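Local coordinates for Cys-Gly metallodipeptidase DUG1 (Saccharomyces cerevisiae, PDB 4G1P), which hydrolyses the dipeptide cysteinylglycine as a metal-dependent homodimer and is the catalytic component of the complex that degrades glutathione, at residues G217-Q222 with E356-L361; V240-M245 with N374-C379; A280-I285 with I309-W314; V164-G169 with G188-V193. All blocks are in the same frame, centred on the assembly; numbering follows the deposited sequence.

Interaction 1: G217-Q222 with E356-L361; sequences GCNYYQ and EKLTSL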
loop_
_atom_site.group_PDB
_atom_site.type_symbol
_atom_site.label_atom_id
_atom_site.label_comp_id
_atom_site.label_asym_id
_atom_site.label_seq_id
_atom_site.Cartn_x
_atom_site.Cartn_y
_atom_site.Cartn_z
ATOM N N GLY A 217 23.553 4.307 12.315
ATOM C CA GLY A 217 23.460 4.080 10.892
ATOM C C GLY A 217 22.108 3.472 10.544
ATOM O O GLY A 217 21.228 3.309 11.396
ATOM N N CYS A 218 21.937 3.134 9.277
ATOM C CA CYS A 218 20.677 2.580 8.824
ATOM C C CYS A 218 20.867 1.638 7.630
ATOM O O CYS A 218 21.456 2.004 6.611
ATOM C CB CYS A 218 19.675 3.700 8.493
ATOM S SG CYS A 218 17.994 3.095 8.135
ATOM N N ASN A 219 20.385 0.412 7.780
ATOM C CA ASN A 219 20.384 -0.539 6.679
ATOM C C ASN A 219 18.948 -0.843 6.290
ATOM O O ASN A 219 18.160 -1.323 7.110
ATOM C CB ASN A 219 21.142 -1.817 7.056
ATOM C CG ASN A 219 22.654 -1.648 6.972
ATOM O OD1 ASN A 219 23.172 -0.540 7.100
ATOM N ND2 ASN A 219 23.363 -2.745 6.738
ATOM N N TYR A 220 18.589 -0.526 5.055
ATOM C CA TYR A 220 17.204 -0.680 4.646
ATOM C C TYR A 220 17.064 -1.876 3.717
ATOM O O TYR A 220 17.727 -1.948 2.672
ATOM C CB TYR A 220 16.696 0.594 3.980
ATOM C CG TYR A 220 15.198 0.762 4.044
ATOM C CD1 TYR A 220 14.361 0.002 3.243
ATOM C CD2 TYR A 220 14.620 1.679 4.903
ATOM C CE1 TYR A 220 12.986 0.151 3.299
ATOM C CE2 TYR A 220 13.251 1.837 4.963
ATOM C CZ TYR A 220 12.436 1.066 4.156
ATOM O OH TYR A 220 11.071 1.219 4.194
ATOM N N TYR A 221 16.202 -2.811 4.108
ATOM C CA TYR A 221 16.042 -4.065 3.373
ATOM C C TYR A 221 14.639 -4.250 2.800
ATOM O O TYR A 221 13.646 -3.702 3.311
ATOM C CB TYR A 221 16.386 -5.268 4.264
ATOM C CG TYR A 221 17.796 -5.249 4.787
ATOM C CD1 TYR A 221 18.851 -5.653 3.995
ATOM C CD2 TYR A 221 18.074 -4.809 6.072
ATOM C CE1 TYR A 221 20.147 -5.625 4.463
ATOM C CE2 TYR A 221 19.367 -4.773 6.553
ATOM C CZ TYR A 221 20.403 -5.180 5.744
ATOM O OH TYR A 221 21.699 -5.149 6.217
ATOM N N GLN A 222 14.571 -5.031 1.731
ATOM C CA GLN A 222 13.294 -5.514 1.227
ATOM C C GLN A 222 13.377 -7.017 1.018
ATOM O O GLN A 222 14.313 -7.518 0.385
ATOM C CB GLN A 222 12.868 -4.793 -0.063
ATOM C CG GLN A 222 13.789 -4.990 -1.249
ATOM C CD GLN A 222 13.310 -4.251 -2.483
ATOM O OE1 GLN A 222 12.323 -3.520 -2.443
ATOM N NE2 GLN A 222 14.011 -4.442 -3.590
ATOM N N GLU A 356 28.286 -4.989 5.941
ATOM C CA GLU A 356 28.406 -6.264 5.237
ATOM C C GLU A 356 27.916 -7.461 6.048
ATOM O O GLU A 356 26.993 -8.166 5.635
ATOM C CB GLU A 356 29.862 -6.501 4.871
ATOM C CG GLU A 356 30.090 -6.925 3.441
ATOM C CD GLU A 356 30.153 -5.744 2.504
ATOM O OE1 GLU A 356 29.871 -4.617 2.969
ATOM O OE2 GLU A 356 30.494 -5.937 1.312
ATOM N N LYS A 357 28.540 -7.693 7.201
ATOM C CA LYS A 357 28.161 -8.824 8.044
ATOM C C LYS A 357 26.678 -8.795 8.431
ATOM O O LYS A 357 26.015 -9.831 8.471
ATOM C CB LYS A 357 29.042 -8.914 9.298
ATOM C CG LYS A 357 28.815 -10.211 10.092
ATOM C CD LYS A 357 29.799 -10.373 11.258
ATOM C CE LYS A 357 29.516 -11.637 12.096
ATOM N NZ LYS A 357 28.760 -11.368 13.373
ATOM N N LEU A 358 26.168 -7.603 8.714
ATOM C CA LEU A 358 24.786 -7.455 9.121
ATOM C C LEU A 358 23.883 -7.933 7.998
ATOM O O LEU A 358 22.918 -8.662 8.224
ATOM C CB LEU A 358 24.479 -6.000 9.452
ATOM C CG LEU A 358 23.012 -5.741 9.771
ATOM C CD1 LEU A 358 22.573 -6.592 10.911
ATOM C CD2 LEU A 358 22.790 -4.308 10.098
ATOM N N THR A 359 24.219 -7.523 6.783
ATOM C CA THR A 359 23.467 -7.916 5.610
ATOM C C THR A 359 23.488 -9.429 5.393
ATOM O O THR A 359 22.465 -10.036 5.052
ATOM C CB THR A 359 23.997 -7.192 4.380
ATOM O OG1 THR A 359 23.606 -5.821 4.462
ATOM C CG2 THR A 359 23.447 -7.799 3.096
ATOM N N SER A 360 24.649 -10.040 5.600
ATOM C CA SER A 360 24.741 -11.481 5.502
ATOM C C SER A 360 23.861 -12.116 6.552
ATOM O O SER A 360 23.118 -13.057 6.261
ATOM C CB SER A 360 26.176 -11.949 5.683
ATOM O OG SER A 360 26.953 -11.586 4.560
ATOM N N LEU A 361 23.933 -11.601 7.773
ATOM C CA LEU A 361 23.166 -12.197 8.856
ATOM C C LEU A 361 21.684 -12.108 8.544
ATOM O O LEU A 361 20.930 -13.031 8.830
ATOM C CB LEU A 361 23.465 -11.504 10.175
ATOM C CG LEU A 361 24.867 -11.750 10.722
ATOM C CD1 LEU A 361 25.176 -10.759 11.859
ATOM C CD2 LEU A 361 25.031 -13.208 11.178
#
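The ring of Tyr-221 presents its edge to helix 356-361: Thr-359 OG1 lies there, near the ring plane, 3.5 Å from Tyr-221 CE1. The hydroxyl at the end of the ring does the binding, with Tyr-221 OH and Thr-359 OG1 in a hydrogen bond of 2.7 Å in which either oxygen could be the donor. Tyr-221 CG stands beside its own backbone N (chi1 -60°), and from there the ring spans the space between strand and helix, whose axes approach to 10.3 Å. Thr-359 OG1 also makes a weak hydrogen bond to Ser-355 O one helical turn back, so the hydroxyl that meets the tyrosine is held to its own helix as well. Leu-358 fills in alongside, its CG 3.8 Å from Tyr-221 OH and its CD2 branch running past the side chain of Asn-219 in the reverse direction. This is helix-on-sheet packing of an alpha/beta layer, with the strand and helix directions 32° apart. Strand 210-226 pairs with strands 340-349 and 378-391, while helix 355-371 lies over the face that carries Asn-219 and Tyr-221; the Cys-218 side chain points away from the helix and touches the bound cysteine, and Tyr-220, which makes no contact with the helix, bonds the second subunit through its OH.

Interaction 2: V240-M245 with N374-C379; sequences VVAEPM and NSPNKC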
loop_
_atom_site.group_PDB
_atom_site.type_symbol
_atom_site.label_atom_id
_atom_site.label_comp_id
_atom_site.label_asym_id
_atom_site.label_seq_id
_atom_site.Cartn_x
_atom_site.Cartn_y
_atom_site.Cartn_z
ATOM N N VAL A 240 -5.463 -23.470 -2.650
ATOM C CA VAL A 240 -4.954 -24.385 -3.662
ATOM C C VAL A 240 -3.601 -23.977 -4.242
ATOM O O VAL A 240 -2.840 -24.820 -4.685
ATOM C CB VAL A 240 -6.024 -24.584 -4.765
ATOM C CG1 VAL A 240 -5.537 -24.092 -6.117
ATOM C CG2 VAL A 240 -6.482 -26.036 -4.806
ATOM N N VAL A 241 -3.307 -22.678 -4.232
ATOM C CA VAL A 241 -1.988 -22.162 -4.605
ATOM C C VAL A 241 -1.343 -21.525 -3.389
ATOM O O VAL A 241 -2.031 -21.032 -2.500
ATOM C CB VAL A 241 -2.084 -21.100 -5.708
ATOM C CG1 VAL A 241 -2.928 -21.625 -6.873
ATOM C CG2 VAL A 241 -2.704 -19.836 -5.164
ATOM N N ALA A 242 -0.023 -21.547 -3.327
ATOM C CA ALA A 242 0.657 -20.967 -2.181
ATOM C C ALA A 242 0.658 -19.437 -2.304
ATOM O O ALA A 242 0.777 -18.893 -3.411
ATOM C CB ALA A 242 2.051 -21.498 -2.083
ATOM N N GLU A 243 0.518 -18.744 -1.173
ATOM C CA GLU A 243 0.412 -17.287 -1.193
ATOM C C GLU A 243 1.671 -16.581 -0.664
ATOM O O GLU A 243 2.049 -16.746 0.501
ATOM C CB GLU A 243 -0.825 -16.833 -0.419
ATOM C CG GLU A 243 -2.095 -17.569 -0.822
ATOM C CD GLU A 243 -3.368 -16.991 -0.201
ATOM O OE1 GLU A 243 -3.326 -15.893 0.406
ATOM O OE2 GLU A 243 -4.424 -17.643 -0.315
ATOM N N PRO A 244 2.331 -15.796 -1.530
ATOM C CA PRO A 244 3.463 -14.962 -1.125
ATOM C C PRO A 244 3.168 -14.141 0.135
ATOM O O PRO A 244 4.009 -14.091 1.027
ATOM C CB PRO A 244 3.661 -14.055 -2.334
ATOM C CG PRO A 244 3.259 -14.906 -3.477
ATOM C CD PRO A 244 2.105 -15.742 -2.984
ATOM N N MET A 245 1.986 -13.541 0.223
ATOM C CA MET A 245 1.623 -12.795 1.423
ATOM C C MET A 245 1.663 -13.628 2.709
ATOM O O MET A 245 2.006 -13.112 3.775
ATOM C CB MET A 245 0.261 -12.109 1.272
ATOM C CG MET A 245 0.337 -10.732 0.623
ATOM S SD MET A 245 1.430 -9.537 1.456
ATOM C CE MET A 245 0.472 -9.157 2.920
ATOM N N ASN A 374 8.597 -24.521 3.802
ATOM C CA ASN A 374 8.249 -25.559 2.845
ATOM C C ASN A 374 7.239 -24.994 1.860
ATOM O O ASN A 374 6.130 -25.505 1.709
ATOM C CB ASN A 374 7.706 -26.812 3.540
ATOM C CG ASN A 374 8.792 -27.615 4.234
ATOM O OD1 ASN A 374 9.857 -27.868 3.663
ATOM N ND2 ASN A 374 8.526 -28.025 5.471
ATOM N N SER A 375 7.642 -23.911 1.209
ATOM C CA SER A 375 6.782 -23.210 0.284
ATOM C C SER A 375 7.368 -23.303 -1.105
ATOM O O SER A 375 8.581 -23.203 -1.278
ATOM C CB SER A 375 6.656 -21.743 0.697
ATOM O OG SER A 375 6.296 -20.930 -0.409
ATOM N N PRO A 376 6.504 -23.483 -2.108
ATOM C CA PRO A 376 6.934 -23.510 -3.509
ATOM C C PRO A 376 7.321 -22.134 -4.031
ATOM O O PRO A 376 7.802 -22.033 -5.146
ATOM C CB PRO A 376 5.684 -23.997 -4.244
ATOM C CG PRO A 376 4.559 -23.595 -3.372
ATOM C CD PRO A 376 5.050 -23.653 -1.959
ATOM N N ASN A 377 7.116 -21.088 -3.241
ATOM C CA ASN A 377 7.371 -19.731 -3.705
ATOM C C ASN A 377 8.870 -19.403 -3.821
ATOM O O ASN A 377 9.715 -20.122 -3.270
ATOM C CB ASN A 377 6.636 -18.720 -2.809
ATOM C CG ASN A 377 5.113 -18.739 -3.016
ATOM O OD1 ASN A 377 4.636 -18.851 -4.139
ATOM N ND2 ASN A 377 4.357 -18.627 -1.928
ATOM N N LYS A 378 9.188 -18.341 -4.562
ATOM C CA LYS A 378 10.556 -17.817 -4.648
ATOM C C LYS A 378 10.755 -16.740 -3.580
ATOM O O LYS A 378 9.811 -16.036 -3.224
ATOM C CB LYS A 378 10.832 -17.215 -6.030
ATOM C CG LYS A 378 10.681 -18.188 -7.179
ATOM C CD LYS A 378 10.802 -17.499 -8.558
ATOM C CE LYS A 378 9.441 -17.032 -9.136
ATOM N NZ LYS A 378 8.495 -18.137 -9.551
ATOM N N CYS A 379 11.974 -16.608 -3.068
ATOM C CA CYS A 379 12.240 -15.626 -2.020
ATOM C C CYS A 379 13.694 -15.217 -1.962
ATOM O O CYS A 379 14.605 -16.025 -2.172
ATOM C CB CYS A 379 11.800 -16.132 -0.637
ATOM S SG CYS A 379 12.014 -14.901 0.724
#
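Asn-377 ND2 rests on the backbone just ahead of helix 244-252, 3.5 Å from Pro-244 N. Its hydrogen bond goes instead to Asp-247 OD2. The same carboxylate oxygen bonds Ser-375 OG, and that hydroxyl in turn accepts from Asn-377 N over 3.0 Å with an N-H...O angle of 162°. This is an ST turn, and it lies in the loop between helix 355-371 and strand 378-391, whose serine and asparagine both bond one aspartate of the facing helix. The Asn-377 side chain, with CG set beside its own backbone N (chi1 -71°), crosses Pro-244 at about a right angle. Its ND2 rides above the peptide plane joining Glu-243 to Pro-244, 3.6 Å from Glu-243 C; the proline nitrogen, its lone pair delocalised into the peptide, is a poor acceptor, so the amide only packs on this peptide. An alanine at Asn-377 is likely to cost Asp-247 one of its two hydrogen bonds to this loop and to bare the peptide under the amide. Glu-243, at the N-cap position, turns away to Ser-320 and the Ile-321 backbone of the second subunit, so the two loops meet close to the dimer interface. Earlier in both segments, the methyl CB of Ala-242 sits against the Pro-376 ring, 3.5 Å from CG and 3.7 Å from CD.

Interaction 3: A280-I285 with I309-W314; sequences ALYKDI and ILMHRW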
loop_
_atom_site.group_PDB
_atom_site.type_symbol
_atom_site.label_atom_id
_atom_site.label_comp_id
_atom_site.label_asym_id
_atom_site.label_seq_id
_atom_site.Cartn_x
_atom_site.Cartn_y
_atom_site.Cartn_z
ATOM N N ALA A 280 29.214 7.845 31.530
ATOM C CA ALA A 280 29.335 9.150 32.175
ATOM C C ALA A 280 28.480 10.188 31.471
ATOM O O ALA A 280 27.664 10.868 32.094
ATOM C CB ALA A 280 30.783 9.605 32.195
ATOM N N LEU A 281 28.667 10.292 30.158
ATOM C CA LEU A 281 27.944 11.263 29.344
ATOM C C LEU A 281 26.421 11.117 29.385
ATOM O O LEU A 281 25.709 12.076 29.083
ATOM C CB LEU A 281 28.431 11.208 27.900
ATOM C CG LEU A 281 29.924 11.466 27.719
ATOM C CD1 LEU A 281 30.427 10.764 26.481
ATOM C CD2 LEU A 281 30.196 12.952 27.623
ATOM N N TYR A 282 25.952 9.944 29.737
ATOM C CA TYR A 282 24.556 9.661 29.646
ATOM C C TYR A 282 23.847 10.172 30.842
ATOM O O TYR A 282 22.651 10.207 30.891
ATOM C CB TYR A 282 24.274 8.179 29.463
ATOM C CG TYR A 282 24.700 7.626 28.149
ATOM C CD1 TYR A 282 24.904 8.435 27.071
ATOM C CD2 TYR A 282 24.922 6.306 28.000
ATOM C CE1 TYR A 282 25.307 7.933 25.885
ATOM C CE2 TYR A 282 25.301 5.807 26.806
ATOM C CZ TYR A 282 25.495 6.626 25.768
ATOM O OH TYR A 282 25.888 6.086 24.619
ATOM N N LYS A 283 24.581 10.596 31.826
ATOM C CA LYS A 283 23.902 10.984 33.010
ATOM C C LYS A 283 23.953 12.469 32.992
ATOM O O LYS A 283 24.814 13.058 32.400
ATOM C CB LYS A 283 24.399 10.204 34.201
ATOM C CG LYS A 283 23.319 10.078 35.231
ATOM C CD LYS A 283 22.102 10.884 34.810
ATOM C CE LYS A 283 21.255 11.269 36.023
ATOM N NZ LYS A 283 21.907 10.958 37.334
ATOM N N ASP A 284 22.981 13.054 33.639
ATOM C CA ASP A 284 22.801 14.464 33.608
ATOM C C ASP A 284 22.055 14.924 32.427
ATOM O O ASP A 284 21.975 16.088 32.174
ATOM C CB ASP A 284 24.150 15.102 33.403
ATOM C CG ASP A 284 24.763 15.499 34.673
ATOM O OD1 ASP A 284 24.012 15.812 35.588
ATOM O OD2 ASP A 284 25.985 15.449 34.800
ATOM N N ILE A 285 21.416 14.018 31.754
ATOM C CA ILE A 285 20.707 14.384 30.576
ATOM C C ILE A 285 19.390 14.690 31.203
ATOM O O ILE A 285 19.093 14.206 32.244
ATOM C CB ILE A 285 20.864 13.412 29.414
ATOM C CG1 ILE A 285 22.134 13.734 28.685
ATOM C CG2 ILE A 285 19.703 13.519 28.460
ATOM C CD1 ILE A 285 22.655 12.582 27.915
ATOM N N ILE A 309 15.434 4.351 27.879
ATOM C CA ILE A 309 14.918 5.058 26.722
ATOM C C ILE A 309 16.083 5.638 25.933
ATOM O O ILE A 309 16.156 5.494 24.713
ATOM C CB ILE A 309 13.988 6.197 27.122
ATOM C CG1 ILE A 309 12.790 5.661 27.903
ATOM C CG2 ILE A 309 13.514 6.928 25.892
ATOM C CD1 ILE A 309 12.018 6.731 28.655
ATOM N N LEU A 310 17.019 6.269 26.635
ATOM C CA LEU A 310 18.108 6.930 25.943
ATOM C C LEU A 310 19.013 5.914 25.255
ATOM O O LEU A 310 19.365 6.079 24.084
ATOM C CB LEU A 310 18.883 7.865 26.876
ATOM C CG LEU A 310 18.085 9.019 27.504
ATOM C CD1 LEU A 310 18.900 9.732 28.567
ATOM C CD2 LEU A 310 17.581 10.016 26.466
ATOM N N MET A 311 19.357 4.847 25.963
ATOM C CA MET A 311 20.287 3.873 25.407
ATOM C C MET A 311 19.699 3.055 24.267
ATOM O O MET A 311 20.416 2.644 23.347
ATOM C CB MET A 311 20.857 2.969 26.498
ATOM C CG MET A 311 21.885 3.680 27.368
ATOM S SD MET A 311 22.800 2.522 28.380
ATOM C CE MET A 311 21.446 1.633 29.146
ATOM N N HIS A 312 18.391 2.841 24.316
ATOM C CA HIS A 312 17.733 2.140 23.233
ATOM C C HIS A 312 17.425 3.031 22.024
ATOM O O HIS A 312 17.246 2.517 20.920
ATOM C CB HIS A 312 16.514 1.361 23.734
ATOM C CG HIS A 312 16.881 0.064 24.386
ATOM N ND1 HIS A 312 16.872 -0.115 25.752
ATOM C CD2 HIS A 312 17.326 -1.100 23.856
ATOM C CE1 HIS A 312 17.274 -1.341 26.035
ATOM N NE2 HIS A 312 17.557 -1.957 24.902
ATOM N N ARG A 313 17.388 4.353 22.218
ATOM C CA ARG A 313 17.394 5.273 21.076
ATOM C C ARG A 313 18.786 5.463 20.496
ATOM O O ARG A 313 18.922 5.691 19.305
ATOM C CB ARG A 313 16.910 6.665 21.454
ATOM C CG ARG A 313 15.546 6.734 22.044
ATOM C CD ARG A 313 15.334 8.114 22.632
ATOM N NE ARG A 313 15.160 9.108 21.584
ATOM C CZ ARG A 313 14.134 9.942 21.533
ATOM N NH1 ARG A 313 13.218 9.901 22.484
ATOM N NH2 ARG A 313 14.032 10.822 20.545
ATOM N N TRP A 314 19.817 5.405 21.338
ATOM C CA TRP A 314 21.141 5.881 20.919
ATOM C C TRP A 314 22.193 4.829 20.585
ATOM O O TRP A 314 22.980 5.022 19.659
ATOM C CB TRP A 314 21.728 6.841 21.955
ATOM C CG TRP A 314 20.972 8.116 22.115
ATOM C CD1 TRP A 314 19.988 8.593 21.303
ATOM C CD2 TRP A 314 21.127 9.077 23.171
ATOM N NE1 TRP A 314 19.518 9.785 21.790
ATOM C CE2 TRP A 314 20.202 10.109 22.933
ATOM C CE3 TRP A 314 21.962 9.162 24.298
ATOM C CZ2 TRP A 314 20.090 11.222 23.772
ATOM C CZ3 TRP A 314 21.846 10.261 25.134
ATOM C CH2 TRP A 314 20.917 11.275 24.866
#
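Leu-310 reaches Ile-285 with its CD1 branch, which lies 3.9 Å from Ile-285 CG2 where the two side chains meet at a slant. One residue on, the Met-311 side chain crosses that of Tyr-282 at about a right angle, its CG, set beside the backbone N (chi1 -74°), 4.1 Å from Tyr-282 CE2. Met-311 SD stands 5.3 Å from the centroid of the Tyr-282 ring, 64° off the ring normal, an oblique Met-aromatic contact. The parts joined here belong to the largely helical and loop region between strands 232-233 and 318-325: helix 306-314 packs its last turns against residues 282-285, near the C-terminal end of helix 276-281, so that Tyr-282 and Ile-285 approach from one side and Leu-310, Met-311 and Trp-314 from the other. A leucine in place of Tyr-282 would probably leave Glu-278, the hydrogen-bond partner of its OH, without that mate and open a gap beside Met-311 and Trp-314. Trp-314, last in the helix, passes Tyr-282 in the reverse direction; its six-membered ring lies 5.9 Å from the tyrosine centroid with the planes inclined at 55°, an oblique aromatic pair. Ile-285 CD1 meets the rim of the indole in its plane, 3.7 Å from Trp-314 CZ3, while Leu-310 O lies over one indole face, toward the rim.

Interaction 4: V164-G169 with G188-V193; sequences VTCFEG and GYFKGV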
loop_
_atom_site.group_PDB
_atom_site.type_symbol
_atom_site.label_atom_id
_atom_site.label_comp_id
_atom_site.label_asym_id
_atom_site.label_seq_id
_atom_site.Cartn_x
_atom_site.Cartn_y
_atom_site.Cartn_z
ATOM N N VAL A 164 31.784 27.165 3.155
ATOM C CA VAL A 164 31.754 26.309 1.983
ATOM C C VAL A 164 30.535 25.441 2.139
ATOM O O VAL A 164 30.222 24.992 3.242
ATOM C CB VAL A 164 33.011 25.437 1.869
ATOM C CG1 VAL A 164 32.880 24.431 0.740
ATOM C CG2 VAL A 164 34.209 26.309 1.636
ATOM N N THR A 165 29.831 25.221 1.039
ATOM C CA THR A 165 28.523 24.619 1.104
ATOM C C THR A 165 28.517 23.314 0.361
ATOM O O THR A 165 29.201 23.163 -0.633
ATOM C CB THR A 165 27.464 25.580 0.531
ATOM O OG1 THR A 165 26.330 25.568 1.377
ATOM C CG2 THR A 165 27.003 25.171 -0.818
ATOM N N CYS A 166 27.749 22.362 0.865
ATOM C CA CYS A 166 27.552 21.095 0.181
ATOM C C CYS A 166 26.110 20.601 0.434
ATOM O O CYS A 166 25.840 19.884 1.392
ATOM C CB CYS A 166 28.598 20.073 0.643
ATOM S SG CYS A 166 28.440 18.447 -0.146
ATOM N N PHE A 167 25.188 21.021 -0.424
ATOM C CA PHE A 167 23.760 20.739 -0.258
ATOM C C PHE A 167 23.280 19.708 -1.289
ATOM O O PHE A 167 23.303 19.970 -2.495
ATOM C CB PHE A 167 22.952 22.034 -0.414
ATOM C CG PHE A 167 23.233 23.078 0.649
ATOM C CD1 PHE A 167 23.658 22.713 1.920
ATOM C CD2 PHE A 167 23.045 24.436 0.378
ATOM C CE1 PHE A 167 23.908 23.687 2.906
ATOM C CE2 PHE A 167 23.289 25.422 1.357
ATOM C CZ PHE A 167 23.713 25.044 2.623
ATOM N N GLU A 168 22.858 18.534 -0.831
ATOM C CA GLU A 168 22.415 17.492 -1.762
ATOM C C GLU A 168 20.901 17.437 -1.803
ATOM O O GLU A 168 20.234 18.072 -0.981
ATOM C CB GLU A 168 22.964 16.108 -1.380
ATOM C CG GLU A 168 22.342 15.528 -0.107
ATOM C CD GLU A 168 22.422 14.013 -0.034
ATOM O OE1 GLU A 168 22.266 13.351 -1.079
ATOM O OE2 GLU A 168 22.638 13.480 1.070
ATOM N N GLY A 169 20.370 16.668 -2.753
ATOM C CA GLY A 169 18.935 16.504 -2.916
ATOM C C GLY A 169 18.519 15.043 -3.032
ATOM O O GLY A 169 17.499 14.716 -3.651
ATOM N N GLY A 188 40.235 18.621 -3.789
ATOM C CA GLY A 188 39.761 19.512 -4.831
ATOM C C GLY A 188 38.951 20.631 -4.220
ATOM O O GLY A 188 39.505 21.477 -3.512
ATOM N N TYR A 189 37.641 20.631 -4.471
ATOM C CA TYR A 189 36.780 21.707 -3.981
ATOM C C TYR A 189 36.837 21.832 -2.462
ATOM O O TYR A 189 36.695 22.923 -1.940
ATOM C CB TYR A 189 35.332 21.524 -4.446
ATOM C CG TYR A 189 34.497 22.775 -4.392
ATOM C CD1 TYR A 189 33.983 23.239 -3.192
ATOM C CD2 TYR A 189 34.207 23.486 -5.545
ATOM C CE1 TYR A 189 33.221 24.395 -3.135
ATOM C CE2 TYR A 189 33.439 24.643 -5.503
ATOM C CZ TYR A 189 32.954 25.092 -4.294
ATOM O OH TYR A 189 32.202 26.237 -4.236
ATOM N N PHE A 190 37.071 20.722 -1.763
ATOM C CA PHE A 190 37.069 20.710 -0.303
ATOM C C PHE A 190 38.466 20.723 0.330
ATOM O O PHE A 190 38.598 20.474 1.536
ATOM C CB PHE A 190 36.337 19.474 0.198
ATOM C CG PHE A 190 34.899 19.418 -0.212
ATOM C CD1 PHE A 190 34.129 20.570 -0.249
ATOM C CD2 PHE A 190 34.318 18.213 -0.572
ATOM C CE1 PHE A 190 32.801 20.519 -0.620
ATOM C CE2 PHE A 190 32.987 18.160 -0.941
ATOM C CZ PHE A 190 32.226 19.316 -0.965
ATOM N N LYS A 191 39.493 21.019 -0.469
ATOM C CA LYS A 191 40.880 20.890 -0.024
ATOM C C LYS A 191 41.209 21.664 1.254
ATOM O O LYS A 191 41.886 21.138 2.142
ATOM C CB LYS A 191 41.874 21.239 -1.144
ATOM C CG LYS A 191 42.189 22.720 -1.317
ATOM C CD LYS A 191 43.240 22.929 -2.414
ATOM C CE LYS A 191 43.431 24.411 -2.785
ATOM N NZ LYS A 191 44.273 25.188 -1.813
ATOM N N GLY A 192 40.714 22.889 1.377
ATOM C CA GLY A 192 41.112 23.713 2.504
ATOM C C GLY A 192 40.253 23.628 3.756
ATOM O O GLY A 192 40.465 24.386 4.706
ATOM N N VAL A 193 39.296 22.705 3.764
ATOM C CA VAL A 193 38.302 22.650 4.827
ATOM C C VAL A 193 38.925 22.354 6.189
ATOM O O VAL A 193 39.747 21.451 6.316
ATOM C CB VAL A 193 37.200 21.618 4.512
ATOM C CG1 VAL A 193 36.261 21.494 5.675
ATOM C CG2 VAL A 193 36.436 22.025 3.264
#
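The contact belongs to a beta-alpha-beta crossover in the central mixed sheet, where strand 162-168 is followed by helix 178-185 and then by strand 195-198, with strand 96-102 lying between the two strands. Residues 188-193 form the return from helix to sheet through two overlapping type I turns, Gly-188 to Lys-191 and Phe-190 to Val-193. Val-164 is the meeting point: its CG1, anti to the backbone N (chi1 173°), touches Tyr-189 CE1 at 3.9 Å, in the plane of that ring and at its edge. The same methyl lies 4.1 Å from Phe-190 CE1, again near the ring plane, so one branch of the valine touches the edges of two consecutive aromatic rings. Cys-166 takes the far end of the phenylalanine: its SG is 4.0 Å from Phe-190 CZ and approaches the ring obliquely, a sulfur-aromatic contact with the ring centroid 5.2 Å away. The polar end of Tyr-189 is bound to Asp-60 O, and its ring makes a cation-pi contact with Arg-87. Around this core, Phe-190 also packs on Leu-85 of strand 83-88, Leu-98 of strand 96-102 and Leu-433 of helix 426-433, which places the phenyl ring between the sheet and that helix.

Interactions 1 and 2 reach the same sheet: helix 355-371 is followed, after a short loop, by strand 378-391, a neighbour of strand 210-226, and the contact centres are 25 Å apart. Their segments alternate along the chain, and interaction 3 falls within the sequence spanned by both. Interactions 1, 2 and 3 all reach the second subunit; interaction 4 does not and closes earlier in the chain. Segment 217-222 also carries Cys-218 of the cysteine pocket, on the side away from the helix, though interaction 1 itself lies apart from the active site. The Trp-314 side chain is about 13 Å from a bound cysteine, and that of Cys-166 about 9 Å from that of His-102, a probable zinc ligand.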